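Side-chain contacts in tetrapyrrole methylase family protein (Chlorobaculum tepidum, PDB 3HH1), which probably methylates the ribose 2'-hydroxyl of a cytidine in 16S rRNA, with S-adenosyl-L-methionine as methyl donor: residues A[58-63]-A[98-103]; A[24-29]-A[48-53]. All blocks are in the same frame, centred on the assembly; numbering follows the deposited sequence.

Contact 1: residues A[58-63]-A[98-103]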
loop_
_atom_site.group_PDB
_atom_site.type_symbol
_atom_site.label_atom_id
_atom_site.label_comp_id
_atom_site.label_asym_id
_atom_site.label_seq_id
_atom_site.Cartn_x
_atom_site.Cartn_y
_atom_site.Cartn_z
ATOM N N VAL A 58 6.450 -13.394 11.230
ATOM C CA VAL A 58 6.417 -12.211 12.117
ATOM C C VAL A 58 5.004 -11.636 12.044
ATOM O O VAL A 58 4.569 -11.211 10.997
ATOM C CB VAL A 58 7.435 -11.154 11.681
ATOM C CG1 VAL A 58 7.297 -9.858 12.567
ATOM C CG2 VAL A 58 8.867 -11.737 11.747
ATOM N N SER A 59 4.254 -11.691 13.124
ATOM C CA SER A 59 2.877 -11.313 13.064
ATOM C C SER A 59 2.723 -9.895 13.625
ATOM O O SER A 59 3.140 -9.601 14.736
ATOM C CB SER A 59 2.021 -12.328 13.800
ATOM O OG SER A 59 2.205 -12.175 15.173
ATOM N N TYR A 60 2.155 -9.028 12.816
ATOM C CA TYR A 60 1.935 -7.649 13.158
ATOM C C TYR A 60 0.615 -7.440 13.898
ATOM O O TYR A 60 -0.428 -7.811 13.406
ATOM C CB TYR A 60 1.957 -6.806 11.880
ATOM C CG TYR A 60 1.815 -5.327 12.154
ATOM C CD1 TYR A 60 2.946 -4.545 12.417
ATOM C CD2 TYR A 60 0.575 -4.720 12.201
ATOM C CE1 TYR A 60 2.839 -3.191 12.710
ATOM C CE2 TYR A 60 0.454 -3.349 12.491
ATOM C CZ TYR A 60 1.604 -2.595 12.734
ATOM O OH TYR A 60 1.532 -1.254 13.019
ATOM N N HIS A 61 0.670 -6.814 15.071
ATOM C CA HIS A 61 -0.537 -6.403 15.835
ATOM C C HIS A 61 -0.332 -4.935 16.237
ATOM O O HIS A 61 0.773 -4.563 16.587
ATOM C CB HIS A 61 -0.701 -7.249 17.108
ATOM C CG HIS A 61 -0.564 -8.727 16.896
ATOM N ND1 HIS A 61 -1.610 -9.523 16.464
ATOM C CD2 HIS A 61 0.487 -9.561 17.085
ATOM C CE1 HIS A 61 -1.193 -10.776 16.371
ATOM N NE2 HIS A 61 0.078 -10.824 16.732
ATOM N N SER A 62 -1.349 -4.084 16.203
ATOM C CA SER A 62 -1.145 -2.684 16.650
ATOM C C SER A 62 -0.383 -2.503 17.986
ATOM O O SER A 62 0.636 -1.796 18.044
ATOM C CB SER A 62 -2.478 -1.940 16.736
ATOM O OG SER A 62 -2.914 -1.623 15.429
ATOM N N PHE A 63 -0.865 -3.125 19.057
ATOM C CA PHE A 63 -0.271 -2.904 20.373
ATOM C C PHE A 63 1.203 -3.297 20.398
ATOM O O PHE A 63 2.001 -2.692 21.120
ATOM C CB PHE A 63 -1.082 -3.647 21.454
ATOM C CG PHE A 63 -0.332 -3.906 22.747
ATOM C CD1 PHE A 63 -0.184 -2.907 23.714
ATOM C CD2 PHE A 63 0.186 -5.172 23.010
ATOM C CE1 PHE A 63 0.498 -3.172 24.916
ATOM C CE2 PHE A 63 0.870 -5.439 24.203
ATOM C CZ PHE A 63 1.025 -4.437 25.160
ATOM N N TYR A 98 1.811 -2.195 6.409
ATOM C CA TYR A 98 2.679 -1.297 5.654
ATOM C C TYR A 98 3.629 -0.500 6.563
ATOM O O TYR A 98 4.661 -0.030 6.115
ATOM C CB TYR A 98 1.872 -0.337 4.759
ATOM C CG TYR A 98 2.748 0.228 3.681
ATOM C CD1 TYR A 98 2.902 -0.439 2.484
ATOM C CD2 TYR A 98 3.478 1.405 3.892
ATOM C CE1 TYR A 98 3.737 0.062 1.516
ATOM C CE2 TYR A 98 4.311 1.903 2.919
ATOM C CZ TYR A 98 4.417 1.227 1.733
ATOM O OH TYR A 98 5.247 1.708 0.741
ATOM N N THR A 99 3.304 -0.361 7.841
ATOM C CA THR A 99 4.213 0.294 8.772
ATOM C C THR A 99 5.598 -0.328 8.724
ATOM O O THR A 99 6.601 0.362 8.884
ATOM C CB THR A 99 3.715 0.245 10.153
ATOM O OG1 THR A 99 2.325 0.648 10.148
ATOM C CG2 THR A 99 4.537 1.247 11.017
HETATM N N MSE A 100 5.653 -1.635 8.471
HETATM C CA MSE A 100 6.929 -2.320 8.376
HETATM C C MSE A 100 7.717 -1.931 7.144
HETATM O O MSE A 100 8.944 -1.812 7.216
HETATM C CB MSE A 100 6.726 -3.841 8.490
HETATM C CG MSE A 100 6.322 -4.311 9.849
HETATM SE SE MSE A 100 5.814 -6.234 9.884
HETATM C CE MSE A 100 4.212 -6.152 8.820
ATOM N N ALA A 101 7.048 -1.728 6.005
ATOM C CA ALA A 101 7.684 -1.217 4.793
ATOM C C ALA A 101 8.137 0.225 4.939
ATOM O O ALA A 101 9.220 0.602 4.500
ATOM C CB ALA A 101 6.750 -1.367 3.581
ATOM N N SER A 102 7.323 1.074 5.548
ATOM C CA SER A 102 7.750 2.443 5.811
ATOM C C SER A 102 8.958 2.488 6.769
ATOM O O SER A 102 9.880 3.286 6.565
ATOM C CB SER A 102 6.576 3.244 6.339
ATOM O OG SER A 102 6.970 4.566 6.667
ATOM N N ALA A 103 8.989 1.639 7.806
ATOM C CA ALA A 103 10.139 1.601 8.691
ATOM C C ALA A 103 11.420 1.161 7.926
ATOM O O ALA A 103 12.502 1.700 8.137
ATOM C CB ALA A 103 9.861 0.686 9.924
#
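The Tyr-60 ring meets two side chains of helix 98-106, and both come at it obliquely. Met-100, a selenomethionine, lies by the base of the ring and Thr-99 by its hydroxyl. The Met-100 methyl does most of the touching: CE is 3.9 Å from Tyr-60 CB and 4.1 Å from Tyr-60 CD1. Met-100 SE stands 5.3 Å from the centroid of the Tyr-60 ring, 64° off its normal, an oblique Met-aromatic contact. The bend of the Met-100 chain at chi3 (-67°) sets CE beside Tyr-60 CB. The two side chains slide past each other in opposite directions. At the far end, Tyr-60 OH is 3.5 Å from Thr-99 OG1, and the two side chains cross at about a right angle. Thr-99 OG1 is hydrogen-bonded to Pro-96 O and to Tyr-98 OH of the second subunit, while Tyr-60 OH makes a weak hydrogen bond to Glu-65. The contact is thus largely apolar, with its polar end held from outside.

Within this chain, strand 57-59 lies at one edge of the parallel sheet. The contact joins its end to helix 98-106 in this N-terminal alpha/beta part of the protein, beside the second subunit. Backbone bonds tie Val-58 to Ile-35 and Cys-37, and Tyr-60 to Cys-37, on neighbouring strand 34-37. Helix 65-77 touches both segments, through Val-58 on one and Thr-99 and Ala-103 on the other.

Contact 2: residues A[24-29]-A[48-53]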
loop_
_atom_site.group_PDB
_atom_site.type_symbol
_atom_site.label_atom_id
_atom_site.label_comp_id
_atom_site.label_asym_id
_atom_site.label_seq_id
_atom_site.Cartn_x
_atom_site.Cartn_y
_atom_site.Cartn_z
ATOM N N ARG A 24 7.396 -16.511 -9.498
ATOM C CA ARG A 24 8.273 -15.562 -8.810
ATOM C C ARG A 24 7.757 -15.224 -7.440
ATOM O O ARG A 24 8.528 -15.195 -6.489
ATOM C CB ARG A 24 8.446 -14.275 -9.626
ATOM C CG ARG A 24 9.564 -13.379 -9.080
ATOM C CD ARG A 24 9.420 -11.991 -9.585
ATOM N NE ARG A 24 9.248 -11.917 -11.039
ATOM C CZ ARG A 24 10.203 -11.621 -11.922
ATOM N NH1 ARG A 24 9.900 -11.586 -13.216
ATOM N NH2 ARG A 24 11.458 -11.379 -11.535
ATOM N N ALA A 25 6.467 -14.962 -7.328
ATOM C CA ALA A 25 5.867 -14.619 -6.053
ATOM C C ALA A 25 5.879 -15.773 -5.064
ATOM O O ALA A 25 6.241 -15.599 -3.894
ATOM C CB ALA A 25 4.418 -14.094 -6.256
ATOM N N VAL A 26 5.536 -16.972 -5.522
ATOM C CA VAL A 26 5.528 -18.141 -4.623
ATOM C C VAL A 26 6.968 -18.475 -4.196
ATOM O O VAL A 26 7.222 -18.797 -3.040
ATOM C CB VAL A 26 4.813 -19.354 -5.306
ATOM C CG1 VAL A 26 4.846 -20.597 -4.428
ATOM C CG2 VAL A 26 3.338 -19.000 -5.666
ATOM N N ASN A 27 7.899 -18.362 -5.112
ATOM C CA ASN A 27 9.296 -18.709 -4.828
ATOM C C ASN A 27 9.862 -17.719 -3.816
ATOM O O ASN A 27 10.652 -18.095 -2.955
ATOM C CB ASN A 27 10.100 -18.697 -6.089
ATOM C CG ASN A 27 11.391 -19.456 -5.977
ATOM O OD1 ASN A 27 12.449 -18.890 -6.128
ATOM N ND2 ASN A 27 11.300 -20.737 -5.722
ATOM N N THR A 28 9.448 -16.467 -3.945
ATOM C CA THR A 28 9.844 -15.428 -3.000
ATOM C C THR A 28 9.412 -15.771 -1.600
ATOM O O THR A 28 10.241 -15.708 -0.670
ATOM C CB THR A 28 9.344 -14.040 -3.403
ATOM O OG1 THR A 28 9.902 -13.726 -4.696
ATOM C CG2 THR A 28 9.788 -12.966 -2.330
ATOM N N LEU A 29 8.157 -16.167 -1.437
ATOM C CA LEU A 29 7.640 -16.571 -0.146
ATOM C C LEU A 29 8.329 -17.844 0.340
ATOM O O LEU A 29 8.665 -17.961 1.521
ATOM C CB LEU A 29 6.152 -16.840 -0.225
ATOM C CG LEU A 29 5.305 -15.619 -0.606
ATOM C CD1 LEU A 29 3.855 -16.076 -0.754
ATOM C CD2 LEU A 29 5.404 -14.439 0.336
ATOM N N LYS A 48 0.440 -23.261 3.625
ATOM C CA LYS A 48 0.076 -24.655 3.571
ATOM C C LYS A 48 -0.309 -25.032 2.147
ATOM O O LYS A 48 0.080 -26.080 1.662
ATOM C CB LYS A 48 -1.072 -24.942 4.526
ATOM C CG LYS A 48 -1.562 -26.394 4.517
ATOM C CD LYS A 48 -2.941 -26.547 5.164
ATOM C CE LYS A 48 -2.888 -27.089 6.580
ATOM N NZ LYS A 48 -4.254 -27.511 7.044
ATOM N N HIS A 49 -1.062 -24.167 1.475
ATOM C CA HIS A 49 -1.466 -24.430 0.101
ATOM C C HIS A 49 -0.291 -24.714 -0.829
ATOM O O HIS A 49 -0.381 -25.580 -1.717
ATOM C CB HIS A 49 -2.229 -23.225 -0.436
ATOM C CG HIS A 49 -2.704 -23.381 -1.840
ATOM N ND1 HIS A 49 -3.887 -24.010 -2.156
ATOM C CD2 HIS A 49 -2.167 -22.975 -3.010
ATOM C CE1 HIS A 49 -4.058 -23.987 -3.468
ATOM N NE2 HIS A 49 -3.016 -23.379 -4.009
ATOM N N PHE A 50 0.791 -23.964 -0.666
ATOM C CA PHE A 50 1.938 -24.113 -1.569
ATOM C C PHE A 50 2.994 -25.055 -1.002
ATOM O O PHE A 50 4.097 -25.185 -1.572
ATOM C CB PHE A 50 2.559 -22.780 -1.860
ATOM C CG PHE A 50 1.722 -21.898 -2.714
ATOM C CD1 PHE A 50 1.419 -22.246 -4.010
ATOM C CD2 PHE A 50 1.290 -20.683 -2.244
ATOM C CE1 PHE A 50 0.638 -21.417 -4.786
ATOM C CE2 PHE A 50 0.549 -19.855 -3.022
ATOM C CZ PHE A 50 0.227 -20.226 -4.314
ATOM N N GLY A 51 2.676 -25.694 0.112
ATOM C CA GLY A 51 3.606 -26.604 0.770
ATOM C C GLY A 51 4.866 -25.927 1.286
ATOM O O GLY A 51 5.965 -26.495 1.215
ATOM N N ILE A 52 4.703 -24.719 1.814
ATOM C CA ILE A 52 5.791 -23.952 2.389
ATOM C C ILE A 52 5.749 -24.272 3.877
ATOM O O ILE A 52 4.826 -23.882 4.595
ATOM C CB ILE A 52 5.658 -22.448 2.023
ATOM C CG1 ILE A 52 5.790 -22.285 0.492
ATOM C CG2 ILE A 52 6.653 -21.542 2.829
ATOM C CD1 ILE A 52 5.393 -20.887 -0.060
ATOM N N GLU A 53 6.741 -25.014 4.330
ATOM C CA GLU A 53 6.804 -25.510 5.695
ATOM C C GLU A 53 7.937 -24.909 6.493
ATOM O O GLU A 53 9.012 -24.683 5.954
ATOM C CB GLU A 53 7.046 -27.013 5.688
ATOM C CG GLU A 53 5.909 -27.826 5.174
ATOM C CD GLU A 53 6.294 -29.278 5.197
ATOM O OE1 GLU A 53 6.981 -29.684 4.234
ATOM O OE2 GLU A 53 5.967 -29.973 6.189
#
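Phe-50 turns CG away from its own carbonyl carbon (chi1 -70°), which brings its ring up to Val-26. On Val-26, chi1 of 177° directs both methyls at that ring. Val-26 CG2 lies over one face of the Phe-50 ring, 3.8 Å from its centroid and 19° off the normal, and makes a CH-pi contact. The ring atom nearest to Val-26 CG2 is Phe-50 CZ, at 3.6 Å. The other methyl, Val-26 CG1, meets the base of the ring, 3.8 Å from Phe-50 CG. The opposite face is covered by His-49, whose CD2 sits 3.6 Å above the Phe-50 ring plane. The ring is therefore sandwiched between Val-26 and His-49. His-49 is itself held by a hydrogen bond between His-49 NE2 and Asp-19 OD1. With alanine in place of Phe-50, a gap would probably open between the Val-26 methyls and the His-49 ring, and Val-26 would lose its CH-pi partner. Ile-52 adds a second apolar touch. Ile-52 CD1 lies 4.1 Å from Leu-29 CB and 4.4 Å from Val-26 CG1. Leu-29 also packs on strands 8-13 and 82-87.

The chain turn that carries Phe-50 and Ile-52 is a Schellman motif ending helix 40-49. Gly-51, with positive phi, is its C-prime residue. Gly-51 N bonds to Lys-48 O at 3.0 Å, and Ile-52 N bonds to Leu-47 O. The motif lays two apolar side chains, one on each flank of the glycine, against helix 23-31, in the N-terminal alpha/beta part of a tetrapyrrole methylase family protein.

In the fold
From the N terminus the chain runs through strand 8-13 into helix 23-31, where contact 2 opens. It passes strand 34-37 and helix 40-49, and contact 2 closes the loop just after that helix. Strand 57-59 follows, and contact 1 opens there. Helix 65-77 and strand 82-87 come next, and contact 1 closes on helix 98-106. The two loops are in series and neither nest nor cross. Contact 2 joins two successive helical connections of the parallel sheet. Contact 1 joins the end of a strand that is outermost within this chain to a later helix. The contacts lie on opposite sides of the chain's centre, with their own centres about 21 Å apart.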